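PDB 5D88: predicted protease of the collagenase family from Methanopyrus kandleri, which binds a zinc ion and probably acts as a peptidase of the U32 family, built around a TIM barrel. Local coordinates for residues A[23-28]-A[242-247]; A[44-49]-A[68-73]; A[82-87]-A[104-109]. All coordinates share one frame; numbering follows the deposited sequence. Where two conformers were deposited one is given.

Contact 1. Residues A[23-28]-A[242-247]; sequences RRWYLC and FDEVFI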
ATOM      1  N   ARG A  23      23.746   0.670 -16.417  1.00 46.93           N
ATOM      2  CA  ARG A  23      24.413   0.629 -15.125  1.00 45.23           C
ATOM      3  C   ARG A  23      23.818  -0.484 -14.274  1.00 39.22           C
ATOM      4  O   ARG A  23      22.598  -0.663 -14.230  1.00 39.42           O
ATOM      5  CB  ARG A  23      24.306   1.987 -14.439  1.00 46.58           C
ATOM      6  CG  ARG A  23      25.070   3.037 -15.213  1.00 48.52           C
ATOM      7  CD  ARG A  23      25.008   4.399 -14.572  1.00 49.34           C
ATOM      8  NE  ARG A  23      23.635   4.868 -14.429  1.00 48.55           N
ATOM      9  CZ  ARG A  23      22.927   5.458 -15.390  1.00 45.96           C
ATOM     10  NH1 ARG A  23      23.453   5.666 -16.599  1.00 47.18           N
ATOM     11  NH2 ARG A  23      21.679   5.840 -15.133  1.00 44.24           N
ATOM     12  N   ARG A  24      24.684  -1.241 -13.601  1.00 37.82           N
ATOM     13  CA  ARG A  24      24.278  -2.481 -12.941  0.55 38.45           C
ATOM     14  C   ARG A  24      24.513  -2.392 -11.441  1.00 36.72           C
ATOM     15  O   ARG A  24      25.639  -2.147 -10.993  1.00 34.55           O
ATOM     16  CB  ARG A  24      25.021  -3.678 -13.527  0.55 42.06           C
ATOM     17  CG  ARG A  24      24.656  -3.917 -14.982  0.55 46.94           C
ATOM     18  CD  ARG A  24      25.219  -5.217 -15.513  0.55 51.13           C
ATOM     19  NE  ARG A  24      24.760  -6.401 -14.782  0.55 52.76           N
ATOM     20  CZ  ARG A  24      23.648  -7.080 -15.054  0.55 55.47           C
ATOM     21  NH1 ARG A  24      22.842  -6.698 -16.033  0.55 56.01           N
ATOM     22  NH2 ARG A  24      23.340  -8.155 -14.344  0.55 56.92           N
ATOM     23  N   TRP A  25      23.450  -2.623 -10.685  1.00 32.05           N
ATOM     24  CA  TRP A  25      23.432  -2.575  -9.238  1.00 30.72           C
ATOM     25  C   TRP A  25      23.040  -3.936  -8.690  1.00 30.35           C
ATOM     26  O   TRP A  25      22.160  -4.607  -9.241  1.00 33.88           O
ATOM     27  CB  TRP A  25      22.438  -1.523  -8.772  1.00 31.25           C
ATOM     28  CG  TRP A  25      22.861  -0.144  -9.122  1.00 33.64           C
ATOM     29  CD1 TRP A  25      22.705   0.492 -10.319  1.00 34.27           C
ATOM     30  CD2 TRP A  25      23.523   0.775  -8.263  1.00 31.35           C
ATOM     31  NE1 TRP A  25      23.231   1.755 -10.249  1.00 34.03           N
ATOM     32  CE2 TRP A  25      23.742   1.952  -8.994  1.00 32.35           C
ATOM     33  CE3 TRP A  25      23.954   0.717  -6.942  1.00 32.66           C
ATOM     34  CZ2 TRP A  25      24.363   3.064  -8.441  1.00 31.65           C
ATOM     35  CZ3 TRP A  25      24.571   1.812  -6.400  1.00 33.00           C
ATOM     36  CH2 TRP A  25      24.774   2.969  -7.144  1.00 32.49           C
ATOM     37  N   TYR A  26      23.681  -4.337  -7.598  1.00 30.06           N
ATOM     38  CA  TYR A  26      23.412  -5.618  -6.963  1.00 30.16           C
ATOM     39  C   TYR A  26      23.020  -5.423  -5.505  1.00 29.43           C
ATOM     40  O   TYR A  26      23.664  -4.672  -4.770  1.00 31.65           O
ATOM     41  CB  TYR A  26      24.629  -6.538  -7.056  1.00 31.68           C
ATOM     42  CG  TYR A  26      24.844  -7.037  -8.449  1.00 36.63           C
ATOM     43  CD1 TYR A  26      25.496  -6.264  -9.391  1.00 39.11           C
ATOM     44  CD2 TYR A  26      24.343  -8.268  -8.837  1.00 40.65           C
ATOM     45  CE1 TYR A  26      25.669  -6.722 -10.688  1.00 42.02           C
ATOM     46  CE2 TYR A  26      24.494  -8.713 -10.111  1.00 42.37           C
ATOM     47  CZ  TYR A  26      25.161  -7.947 -11.035  1.00 44.51           C
ATOM     48  OH  TYR A  26      25.301  -8.438 -12.310  1.00 50.28           O
ATOM     49  N   LEU A  27      21.966  -6.113  -5.101  1.00 29.34           N
ATOM     50  CA  LEU A  27      21.594  -6.188  -3.700  1.00 27.92           C
ATOM     51  C   LEU A  27      22.700  -6.876  -2.910  1.00 29.74           C
ATOM     52  O   LEU A  27      23.281  -7.866  -3.359  1.00 31.63           O
ATOM     53  CB  LEU A  27      20.277  -6.970  -3.564  1.00 29.09           C
ATOM     54  CG  LEU A  27      19.770  -7.153  -2.132  1.00 32.68           C
ATOM     55  CD1 LEU A  27      19.209  -5.857  -1.564  1.00 33.81           C
ATOM     56  CD2 LEU A  27      18.748  -8.262  -2.057  1.00 34.40           C
ATOM     57  N   CYS A  28      22.991  -6.351  -1.722  1.00 29.30           N
ATOM     58  CA  CYS A  28      23.968  -6.976  -0.842  1.00 30.16           C
ATOM     59  C   CYS A  28      23.412  -6.966   0.571  1.00 31.81           C
ATOM     60  O   CYS A  28      23.242  -5.888   1.160  1.00 31.33           O
ATOM     61  CB  CYS A  28      25.312  -6.253  -0.920  1.00 34.71           C
ATOM     62  SG  CYS A  28      26.530  -6.966   0.142  1.00 38.75           S
ATOM     63  N   PHE A 242      15.974   0.119 -20.285  1.00 37.43           N
ATOM     64  CA  PHE A 242      16.245   0.764 -19.014  1.00 35.65           C
ATOM     65  C   PHE A 242      17.653   1.332 -18.984  1.00 34.54           C
ATOM     66  O   PHE A 242      18.543   0.894 -19.707  1.00 39.69           O
ATOM     67  CB  PHE A 242      16.042  -0.223 -17.874  1.00 35.27           C
ATOM     68  CG  PHE A 242      14.631  -0.702 -17.751  1.00 36.05           C
ATOM     69  CD1 PHE A 242      13.688   0.055 -17.083  1.00 35.40           C
ATOM     70  CD2 PHE A 242      14.241  -1.904 -18.331  1.00 36.03           C
ATOM     71  CE1 PHE A 242      12.380  -0.396 -16.970  1.00 36.94           C
ATOM     72  CE2 PHE A 242      12.945  -2.350 -18.238  1.00 34.97           C
ATOM     73  CZ  PHE A 242      12.006  -1.596 -17.553  1.00 36.38           C
ATOM     74  N   ASP A 243      17.829   2.342 -18.145  1.00 34.97           N
ATOM     75  CA  ASP A 243      19.130   2.941 -17.920  1.00 34.54           C
ATOM     76  C   ASP A 243      19.938   2.209 -16.866  1.00 35.87           C
ATOM     77  O   ASP A 243      21.176   2.281 -16.893  1.00 36.35           O
ATOM     78  CB  ASP A 243      18.946   4.393 -17.480  1.00 36.77           C
ATOM     79  CG  ASP A 243      18.128   5.194 -18.465  1.00 38.19           C
ATOM     80  OD1 ASP A 243      18.597   5.390 -19.603  1.00 39.63           O
ATOM     81  OD2 ASP A 243      17.015   5.611 -18.108  1.00 38.05           O
ATOM     82  N   GLU A 244      19.257   1.512 -15.950  1.00 33.57           N
ATOM     83  CA  GLU A 244      19.871   0.854 -14.804  1.00 32.75           C
ATOM     84  C   GLU A 244      19.171  -0.461 -14.568  1.00 32.12           C
ATOM     85  O   GLU A 244      17.948  -0.540 -14.702  1.00 33.44           O
ATOM     86  CB  GLU A 244      19.754   1.687 -13.523  1.00 32.72           C
ATOM     87  CG  GLU A 244      20.412   3.032 -13.643  1.00 34.69           C
ATOM     88  CD  GLU A 244      20.320   3.887 -12.391  1.00 36.99           C
ATOM     89  OE1 GLU A 244      19.878   3.401 -11.318  1.00 35.70           O
ATOM     90  OE2 GLU A 244      20.701   5.076 -12.492  1.00 40.55           O
ATOM     91  N   VAL A 245      19.947  -1.472 -14.179  1.00 33.04           N
ATOM     92  CA  VAL A 245      19.438  -2.790 -13.837  1.00 33.44           C
ATOM     93  C   VAL A 245      19.832  -3.068 -12.404  1.00 33.03           C
ATOM     94  O   VAL A 245      21.002  -2.917 -12.039  1.00 35.83           O
ATOM     95  CB  VAL A 245      19.989  -3.890 -14.765  1.00 35.74           C
ATOM     96  CG1 VAL A 245      19.491  -5.252 -14.326  1.00 37.24           C
ATOM     97  CG2 VAL A 245      19.560  -3.640 -16.176  1.00 39.18           C
ATOM     98  N   PHE A 246      18.861  -3.470 -11.600  1.00 30.17           N
ATOM     99  CA  PHE A 246      19.067  -3.768 -10.190  1.00 29.25           C
ATOM    100  C   PHE A 246      18.741  -5.237  -9.992  1.00 30.16           C
ATOM    101  O   PHE A 246      17.584  -5.648 -10.136  1.00 31.71           O
ATOM    102  CB  PHE A 246      18.188  -2.859  -9.336  1.00 29.89           C
ATOM    103  CG  PHE A 246      18.145  -3.202  -7.879  1.00 29.40           C
ATOM    104  CD1 PHE A 246      19.238  -3.725  -7.208  1.00 30.93           C
ATOM    105  CD2 PHE A 246      16.982  -2.962  -7.162  1.00 31.97           C
ATOM    106  CE1 PHE A 246      19.149  -4.023  -5.841  1.00 31.06           C
ATOM    107  CE2 PHE A 246      16.903  -3.246  -5.796  1.00 33.27           C
ATOM    108  CZ  PHE A 246      17.987  -3.779  -5.145  1.00 32.06           C
ATOM    109  N   ILE A 247      19.761  -6.018  -9.664  1.00 30.58           N
ATOM    110  CA  ILE A 247      19.611  -7.451  -9.446  1.00 31.16           C
ATOM    111  C   ILE A 247      19.361  -7.701  -7.965  1.00 29.92           C
ATOM    112  O   ILE A 247      20.224  -7.413  -7.130  1.00 30.81           O
ATOM    113  CB  ILE A 247      20.862  -8.204  -9.913  1.00 35.16           C
ATOM    114  CG1 ILE A 247      21.160  -7.871 -11.370  1.00 41.23           C
ATOM    115  CG2 ILE A 247      20.687  -9.683  -9.683  1.00 34.82           C
ATOM    116  CD1 ILE A 247      20.042  -8.218 -12.301  1.00 45.99           C
TER
HETATM  117  O   HOH W   1      23.496   4.302 -11.721  1.00 40.16           O
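Arg-23 and Glu-244 open the parallel pairing of strands 23-27 and 244-247, whose axes approach to 4.7 Å. The tightly packed part is the backbone seam with the buried side chains beside it. Five backbone hydrogen bonds close the seam, from Arg-23 N to Asp-243 O at one end to Leu-27 N to Ile-247 O at the other; Trp-25 lies in the middle, giving its N to Val-245 O (2.8 Å) and taking Ile-247 N on its own O. The ring of Phe-246 leans across toward strand 23-27, CE1 reaching Leu-27 CB (3.9 Å), with Trp-25 O at its edge. On the other face of the sheet the buried Tyr-26 lies alongside Ile-247, CD2 meeting CB at 3.6 Å.

Against this stand the partly exposed arginines and a water-bridged corner at the start of the strands. Arg-23 NH2 forms a salt bridge with Glu-244 OE2 (2.9 Å). The bond is nearly straight, lies in the guanidinium plane and uses the anti lone pair, while the carboxylate plane stands 82° from that of the guanidinium. One water accepts from Arg-23 NE (2.8 Å) and from Trp-25 NE1 (3.0 Å), and bonds weakly to Glu-244 OE2. The charges are shared further, for Glu-185 pairs with Arg-23 NH2, and Arg-187 pairs with Glu-244 OE1 and makes a cation-pi contact with Trp-25. Arg-24, in one of two conformers, bends at chi3 (59°) and grips Tyr-26 OH side-on through NE and NH2, leaving NH2 beside Ile-247 CG1 (3.7 Å).

Pairing the first strand of the sheet with the eighth, side by side and in the same direction, is the closure that turns a run of parallel strands into a TIM barrel.

Contact 2. Residues A[44-49]-A[68-73]; sequences IVVPVT and DIVDVA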
ATOM      1  N   ILE A  44      26.365  -1.321  -5.279  1.00 30.39           N
ATOM      2  CA  ILE A  44      25.560  -2.226  -4.477  1.00 29.40           C
ATOM      3  C   ILE A  44      24.464  -1.436  -3.775  1.00 28.85           C
ATOM      4  O   ILE A  44      24.580  -0.224  -3.537  1.00 29.68           O
ATOM      5  CB  ILE A  44      26.407  -3.016  -3.458  1.00 33.43           C
ATOM      6  CG1 ILE A  44      27.172  -2.054  -2.549  1.00 33.53           C
ATOM      7  CG2 ILE A  44      27.355  -3.969  -4.197  1.00 34.28           C
ATOM      8  CD1 ILE A  44      27.394  -2.563  -1.167  1.00 36.73           C
ATOM      9  N   VAL A  45      23.379  -2.150  -3.466  1.00 28.03           N
ATOM     10  CA  VAL A  45      22.226  -1.639  -2.730  1.00 27.11           C
ATOM     11  C   VAL A  45      22.161  -2.430  -1.438  1.00 28.34           C
ATOM     12  O   VAL A  45      22.054  -3.659  -1.474  1.00 28.99           O
ATOM     13  CB  VAL A  45      20.927  -1.796  -3.541  1.00 28.35           C
ATOM     14  CG1 VAL A  45      19.710  -1.359  -2.744  1.00 28.48           C
ATOM     15  CG2 VAL A  45      21.034  -1.019  -4.821  1.00 29.94           C
ATOM     16  N   VAL A  46      22.242  -1.744  -0.303  1.00 27.61           N
ATOM     17  CA  VAL A  46      22.347  -2.393   0.994  1.00 27.40           C
ATOM     18  C   VAL A  46      21.155  -1.979   1.853  1.00 25.23           C
ATOM     19  O   VAL A  46      20.896  -0.778   2.031  1.00 26.21           O
ATOM     20  CB  VAL A  46      23.688  -2.073   1.688  1.00 30.87           C
ATOM     21  CG1 VAL A  46      23.875  -0.601   1.886  1.00 36.57           C
ATOM     22  CG2 VAL A  46      23.795  -2.789   3.009  1.00 30.57           C
ATOM     23  N   PRO A  47      20.383  -2.928   2.380  1.00 25.37           N
ATOM     24  CA  PRO A  47      19.245  -2.579   3.244  1.00 25.03           C
ATOM     25  C   PRO A  47      19.725  -1.948   4.533  1.00 25.07           C
ATOM     26  O   PRO A  47      20.579  -2.515   5.223  1.00 27.18           O
ATOM     27  CB  PRO A  47      18.574  -3.933   3.527  1.00 25.48           C
ATOM     28  CG  PRO A  47      19.130  -4.851   2.559  1.00 26.99           C
ATOM     29  CD  PRO A  47      20.500  -4.381   2.218  1.00 25.59           C
ATOM     30  N   VAL A  48      19.132  -0.809   4.883  1.00 25.14           N
ATOM     31  CA  VAL A  48      19.408  -0.202   6.183  0.76 25.48           C
ATOM     32  C   VAL A  48      18.226  -0.569   7.070  1.00 26.13           C
ATOM     33  O   VAL A  48      17.312   0.224   7.317  1.00 26.10           O
ATOM     34  CB  VAL A  48      19.691   1.310   6.097  0.76 26.70           C
ATOM     35  CG1 VAL A  48      21.081   1.522   5.479  0.76 28.27           C
ATOM     36  CG2 VAL A  48      18.630   2.055   5.300  0.76 27.41           C
ATOM     37  N   THR A  49      18.278  -1.804   7.553  1.00 26.34           N
ATOM     38  CA  THR A  49      17.133  -2.500   8.116  1.00 25.53           C
ATOM     39  C   THR A  49      16.386  -1.691   9.159  1.00 25.08           C
ATOM     40  O   THR A  49      15.153  -1.584   9.110  1.00 25.30           O
ATOM     41  CB  THR A  49      17.642  -3.803   8.704  1.00 27.43           C
ATOM     42  OG1 THR A  49      18.414  -4.463   7.685  1.00 27.36           O
ATOM     43  CG2 THR A  49      16.495  -4.668   9.156  1.00 27.12           C
ATOM     44  N   ASP A  68      30.131  -2.442   7.899  1.00 41.92           N
ATOM     45  CA  ASP A  68      31.191  -3.261   7.325  1.00 43.64           C
ATOM     46  C   ASP A  68      31.020  -3.423   5.812  1.00 42.59           C
ATOM     47  O   ASP A  68      31.990  -3.305   5.050  1.00 42.32           O
ATOM     48  CB  ASP A  68      31.191  -4.616   8.030  1.00 45.12           C
ATOM     49  CG  ASP A  68      32.368  -5.471   7.649  1.00 51.90           C
ATOM     50  OD1 ASP A  68      33.492  -4.935   7.518  1.00 53.28           O
ATOM     51  OD2 ASP A  68      32.163  -6.690   7.489  1.00 54.28           O
ATOM     52  N   ILE A  69      29.796  -3.694   5.359  1.00 39.10           N
ATOM     53  CA  ILE A  69      29.530  -3.848   3.928  1.00 35.81           C
ATOM     54  C   ILE A  69      29.922  -2.587   3.177  1.00 37.68           C
ATOM     55  O   ILE A  69      30.528  -2.645   2.098  1.00 38.43           O
ATOM     56  CB  ILE A  69      28.048  -4.180   3.696  1.00 34.97           C
ATOM     57  CG1 ILE A  69      27.738  -5.608   4.157  1.00 33.63           C
ATOM     58  CG2 ILE A  69      27.664  -3.991   2.206  1.00 35.44           C
ATOM     59  CD1 ILE A  69      26.240  -5.831   4.373  1.00 33.62           C
ATOM     60  N   VAL A  70      29.529  -1.429   3.709  1.00 38.38           N
ATOM     61  CA  VAL A  70      29.742  -0.178   2.989  1.00 41.09           C
ATOM     62  C   VAL A  70      31.232   0.137   2.898  1.00 43.52           C
ATOM     63  O   VAL A  70      31.724   0.563   1.845  1.00 42.59           O
ATOM     64  CB  VAL A  70      28.947   0.964   3.651  1.00 38.18           C
ATOM     65  CG1 VAL A  70      29.276   2.283   3.004  1.00 39.62           C
ATOM     66  CG2 VAL A  70      27.441   0.693   3.528  1.00 37.62           C
ATOM     67  N   ASP A  71      31.974  -0.080   3.987  1.00 46.45           N
ATOM     68  CA  ASP A  71      33.421   0.153   3.959  1.00 50.30           C
ATOM     69  C   ASP A  71      34.096  -0.674   2.879  1.00 46.52           C
ATOM     70  O   ASP A  71      34.871  -0.151   2.065  1.00 47.34           O
ATOM     71  CB  ASP A  71      34.042  -0.189   5.310  1.00 59.36           C
ATOM     72  CG  ASP A  71      33.648   0.777   6.390  1.00 67.02           C
ATOM     73  OD1 ASP A  71      33.138   1.872   6.050  1.00 71.39           O
ATOM     74  OD2 ASP A  71      33.857   0.442   7.577  1.00 67.79           O
ATOM     75  N   VAL A  72      33.860  -1.982   2.890  1.00 43.54           N
ATOM     76  CA  VAL A  72      34.548  -2.861   1.949  1.00 44.98           C
ATOM     77  C   VAL A  72      34.116  -2.555   0.520  1.00 43.17           C
ATOM     78  O   VAL A  72      34.931  -2.582  -0.404  1.00 44.61           O
ATOM     79  CB  VAL A  72      34.298  -4.333   2.326  1.00 47.01           C
ATOM     80  CG1 VAL A  72      34.903  -5.274   1.299  1.00 47.44           C
ATOM     81  CG2 VAL A  72      34.881  -4.621   3.691  1.00 49.30           C
ATOM     82  N   ALA A  73      32.830  -2.257   0.311  1.00 43.02           N
ATOM     83  CA  ALA A  73      32.360  -1.930  -1.036  1.00 41.70           C
ATOM     84  C   ALA A  73      33.066  -0.692  -1.593  1.00 45.15           C
ATOM     85  O   ALA A  73      33.438  -0.650  -2.773  1.00 45.19           O
ATOM     86  CB  ALA A  73      30.846  -1.724  -1.025  1.00 41.74           C
TER
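Ile-44 and Val-46 of strand 43-47 meet Ile-69, Val-70 and Ala-73 of helix 63-75 in a beta-alpha-beta unit, the repeating element of a TIM barrel. The segments run nearly antiparallel (166°), their axes 9.9 Å apart, and no hydrogen bond crosses between them; aliphatic side chains do the work. Both strand residues place a gamma carbon in the crowded position between backbone N and carbonyl carbon. In Ile-44 (chi1 57°) that carbon is CG1, which carries CD1 out to the helix, where it touches Ile-69 CG2 at 3.7 Å. In Val-46 (chi1 58°) it is CG1 again, which meets Val-70 CG2 at 4.1 Å with the two side chains at about a right angle. The side chains of Val-46 and Ile-69 slide past each other in opposite directions, CG2 of the valine lying 4.1 Å from both CG2 and CD1 of Ile-69.

Ile-69 CG2 thus touches both strand residues. Val-70 and Ala-73 also reach Val-80 of the next strand, so the helix spans the two strands that it connects. One turn along from Ile-69, Ala-73 brings its CB to 3.6 Å from Ile-44 CD1.

Contact 3. Residues A[82-87]-A[104-109]; sequences ALMDFT and STLDYL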
ATOM      1  N   ALA A  82      21.759   3.069  -0.086  1.00 27.15           N
ATOM      2  CA  ALA A  82      20.993   2.535   1.026  1.00 25.14           C
ATOM      3  C   ALA A  82      19.582   2.228   0.557  1.00 25.37           C
ATOM      4  O   ALA A  82      18.932   3.072  -0.064  1.00 27.38           O
ATOM      5  CB  ALA A  82      20.945   3.556   2.167  1.00 26.63           C
ATOM      6  N   LEU A  83      19.099   1.036   0.886  1.00 25.01           N
ATOM      7  CA  LEU A  83      17.713   0.650   0.644  1.00 24.62           C
ATOM      8  C   LEU A  83      16.919   0.916   1.915  1.00 22.83           C
ATOM      9  O   LEU A  83      17.113   0.247   2.938  1.00 25.17           O
ATOM     10  CB  LEU A  83      17.624  -0.817   0.224  1.00 23.25           C
ATOM     11  CG  LEU A  83      16.238  -1.386  -0.089  1.00 24.76           C
ATOM     12  CD1 LEU A  83      15.627  -0.697  -1.324  1.00 27.26           C
ATOM     13  CD2 LEU A  83      16.344  -2.866  -0.321  1.00 27.26           C
ATOM     14  N   MET A  84      16.028   1.897   1.835  1.00 22.94           N
ATOM     15  CA  MET A  84      15.194   2.351   2.954  1.00 21.23           C
ATOM     16  C   MET A  84      13.798   2.586   2.385  1.00 22.75           C
ATOM     17  O   MET A  84      13.251   3.682   2.423  1.00 23.85           O
ATOM     18  CB  MET A  84      15.755   3.622   3.598  1.00 24.14           C
ATOM     19  CG  MET A  84      15.106   3.937   4.927  1.00 27.44           C
ATOM     20  SD  MET A  84      15.868   5.355   5.715  1.00 27.78           S
ATOM     21  CE  MET A  84      15.420   6.575   4.533  1.00 29.48           C
ATOM     22  N   ASP A  85      13.210   1.529   1.815  1.00 21.31           N
ATOM     23  CA  ASP A  85      12.035   1.685   0.969  1.00 21.24           C
ATOM     24  C   ASP A  85      10.749   1.252   1.652  1.00 21.67           C
ATOM     25  O   ASP A  85       9.822   0.804   0.983  1.00 22.40           O
ATOM     26  CB  ASP A  85      12.210   0.958  -0.361  1.00 21.84           C
ATOM     27  CG  ASP A  85      12.283  -0.550  -0.235  1.00 22.74           C
ATOM     28  OD1 ASP A  85      12.456  -1.088   0.856  1.00 23.22           O
ATOM     29  OD2 ASP A  85      12.169  -1.207  -1.280  1.00 26.13           O
ATOM     30  N   PHE A  86      10.657   1.448   2.960  1.00 21.12           N
ATOM     31  CA  PHE A  86       9.404   1.231   3.662  1.00 21.75           C
ATOM     32  C   PHE A  86       8.238   1.912   2.956  1.00 21.19           C
ATOM     33  O   PHE A  86       8.362   3.024   2.428  1.00 23.17           O
ATOM     34  CB  PHE A  86       9.490   1.724   5.116  1.00 22.38           C
ATOM     35  CG  PHE A  86       9.778   3.186   5.274  1.00 22.41           C
ATOM     36  CD1 PHE A  86       8.751   4.112   5.218  1.00 23.05           C
ATOM     37  CD2 PHE A  86      11.072   3.623   5.526  1.00 22.25           C
ATOM     38  CE1 PHE A  86       8.998   5.435   5.399  1.00 25.14           C
ATOM     39  CE2 PHE A  86      11.341   4.961   5.720  1.00 24.37           C
ATOM     40  CZ  PHE A  86      10.301   5.875   5.649  1.00 26.30           C
ATOM     41  N   THR A  87       7.085   1.238   2.973  1.00 21.29           N
ATOM     42  CA  THR A  87       5.869   1.794   2.403  1.00 21.60           C
ATOM     43  C   THR A  87       4.942   2.370   3.455  1.00 22.52           C
ATOM     44  O   THR A  87       3.898   2.942   3.104  1.00 22.95           O
ATOM     45  CB  THR A  87       5.145   0.729   1.571  1.00 21.70           C
ATOM     46  OG1 THR A  87       4.962  -0.476   2.332  1.00 23.50           O
ATOM     47  CG2 THR A  87       5.959   0.443   0.311  1.00 23.03           C
ATOM     48  N   SER A 104      17.552  13.142  11.209  1.00 31.53           N
ATOM     49  CA  SER A 104      18.634  12.410  11.861  1.00 33.27           C
ATOM     50  C   SER A 104      19.005  11.160  11.075  1.00 31.37           C
ATOM     51  O   SER A 104      20.191  10.835  10.924  1.00 32.93           O
ATOM     52  CB  SER A 104      18.241  12.021  13.277  1.00 38.78           C
ATOM     53  OG  SER A 104      19.373  11.524  13.924  1.00 45.30           O
ATOM     54  N   THR A 105      17.999  10.432  10.599  1.00 30.50           N
ATOM     55  CA  THR A 105      18.234   9.232   9.792  1.00 29.79           C
ATOM     56  C   THR A 105      18.949   9.574   8.487  1.00 30.30           C
ATOM     57  O   THR A 105      19.930   8.921   8.112  1.00 30.59           O
ATOM     58  CB  THR A 105      16.900   8.530   9.526  1.00 31.78           C
ATOM     59  OG1 THR A 105      16.367   8.055  10.762  1.00 34.21           O
ATOM     60  CG2 THR A 105      17.056   7.321   8.579  1.00 32.96           C
ATOM     61  N   LEU A 106      18.481  10.605   7.782  1.00 29.49           N
ATOM     62  CA  LEU A 106      19.130  10.949   6.526  1.00 29.54           C
ATOM     63  C   LEU A 106      20.543  11.466   6.758  1.00 31.60           C
ATOM     64  O   LEU A 106      21.429  11.192   5.948  1.00 31.62           O
ATOM     65  CB  LEU A 106      18.287  11.960   5.759  1.00 28.75           C
ATOM     66  CG  LEU A 106      16.877  11.448   5.465  1.00 29.03           C
ATOM     67  CD1 LEU A 106      16.080  12.485   4.729  1.00 30.76           C
ATOM     68  CD2 LEU A 106      16.914  10.160   4.684  1.00 29.81           C
ATOM     69  N   ASP A 107      20.786  12.188   7.860  1.00 32.64           N
ATOM     70  CA  ASP A 107      22.154  12.580   8.188  1.00 34.23           C
ATOM     71  C   ASP A 107      23.039  11.363   8.373  1.00 33.68           C
ATOM     72  O   ASP A 107      24.210  11.363   7.976  1.00 33.62           O
ATOM     73  CB  ASP A 107      22.200  13.403   9.468  1.00 34.35           C
ATOM     74  CG  ASP A 107      21.678  14.796   9.299  1.00 38.48           C
ATOM     75  OD1 ASP A 107      21.411  15.251   8.161  1.00 36.34           O
ATOM     76  OD2 ASP A 107      21.558  15.447  10.358  1.00 40.22           O
ATOM     77  N   TYR A 108      22.512  10.338   9.023  1.00 32.88           N
ATOM     78  CA  TYR A 108      23.271   9.112   9.188  1.00 34.54           C
ATOM     79  C   TYR A 108      23.662   8.542   7.829  1.00 33.44           C
ATOM     80  O   TYR A 108      24.826   8.226   7.587  1.00 35.44           O
ATOM     81  CB  TYR A 108      22.450   8.118   9.997  1.00 34.54           C
ATOM     82  CG  TYR A 108      23.021   6.737   9.980  1.00 38.67           C
ATOM     83  CD1 TYR A 108      24.200   6.449  10.654  1.00 41.31           C
ATOM     84  CD2 TYR A 108      22.395   5.724   9.278  1.00 39.13           C
ATOM     85  CE1 TYR A 108      24.736   5.182  10.635  1.00 43.07           C
ATOM     86  CE2 TYR A 108      22.917   4.441   9.257  1.00 42.09           C
ATOM     87  CZ  TYR A 108      24.091   4.180   9.933  1.00 43.33           C
ATOM     88  OH  TYR A 108      24.627   2.922   9.910  1.00 47.79           O
ATOM     89  N   LEU A 109      22.707   8.464   6.907  1.00 31.27           N
ATOM     90  CA  LEU A 109      23.006   7.943   5.576  1.00 30.05           C
ATOM     91  C   LEU A 109      24.006   8.827   4.847  1.00 31.91           C
ATOM     92  O   LEU A 109      24.969   8.330   4.247  1.00 32.29           O
ATOM     93  CB  LEU A 109      21.717   7.829   4.771  1.00 29.87           C
ATOM     94  CG  LEU A 109      20.659   6.901   5.357  1.00 27.49           C
ATOM     95  CD1 LEU A 109      19.453   6.918   4.443  1.00 30.52           C
ATOM     96  CD2 LEU A 109      21.194   5.487   5.494  1.00 29.10           C
TER
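Met-84, in segment 82-87, reaches to Thr-105, Leu-106 and Leu-109 of helix 98-113, and through these three it provides the larger share of what its segment brings to the contact. The interactions fall into two kinds, both apolar in character, and no hydrogen bond passes between the segments.

The first kind is sulfur against methyl groups. Met-84 SD lies 3.7 Å from Thr-105 CG2 and 4.1 Å from Leu-109 CD1. The thioether arrives there because the chain runs straight out from the backbone, with CG anti to the backbone N (chi1 -167°), and bends only at chi3 (65°), which swings CE aside. Thr-105 turns its methyl to the sulfur and its hydroxyl away to a polar partner, OG1 being hydrogen-bonded to Ser-101 O one turn earlier in the same helix.

The second kind is methyl against methyl. Met-84 CE touches two leucines, 3.9 Å from Leu-106 CD2 and 4.0 Å from Leu-109 CD1; the side chains of Met-84 and Leu-106 meet at about a right angle. Leu-109 is forked across the contact: while CD1 takes the methionine, CD2 rests against Ala-82 CB (3.9 Å). Ala-82 and Leu-109 are the nearest CA pair across the segments, 7.3 Å apart.

Next to Met-84, Asp-85 is held by Ser-140, Thr-55 and the backbone of Ala-54, and the chain then leads to the zinc ligand Cys-88, whose side chain is about 12 Å from that of Met-84. Within the fold, the contact lays helix 98-113 against the first strand of the beta-alpha-beta unit 79-83, 98-113, 117-120. Leu-109 also packs on Val-118 of strand 117-120, while Met-84 and Leu-106 continue into helix 123-132 through Leu-125, Val-128 and Leu-129.

The three contacts follow one another round a single barrel. Contact 1 closes it, and contacts 2 and 3 clothe its second and third strands with helices. Contacts 1 and 2, centres 15 Å apart, are joined by probable hydrogen bonds from Val-45 N to Tyr-26 O and from Cys-28 N to Val-45 O (both 2.9 Å). Contacts 2 and 3, centres 13 Å apart, are joined in the same way through Leu-83 N and Val-46 O (2.8 Å). Contacts 1 and 3, centres 19 Å apart, lie on opposite sides of the chain's centre. Only contact 3 approaches the zinc site of Cys-88 and His-209, with segment 82-87 ending one residue before that cysteine.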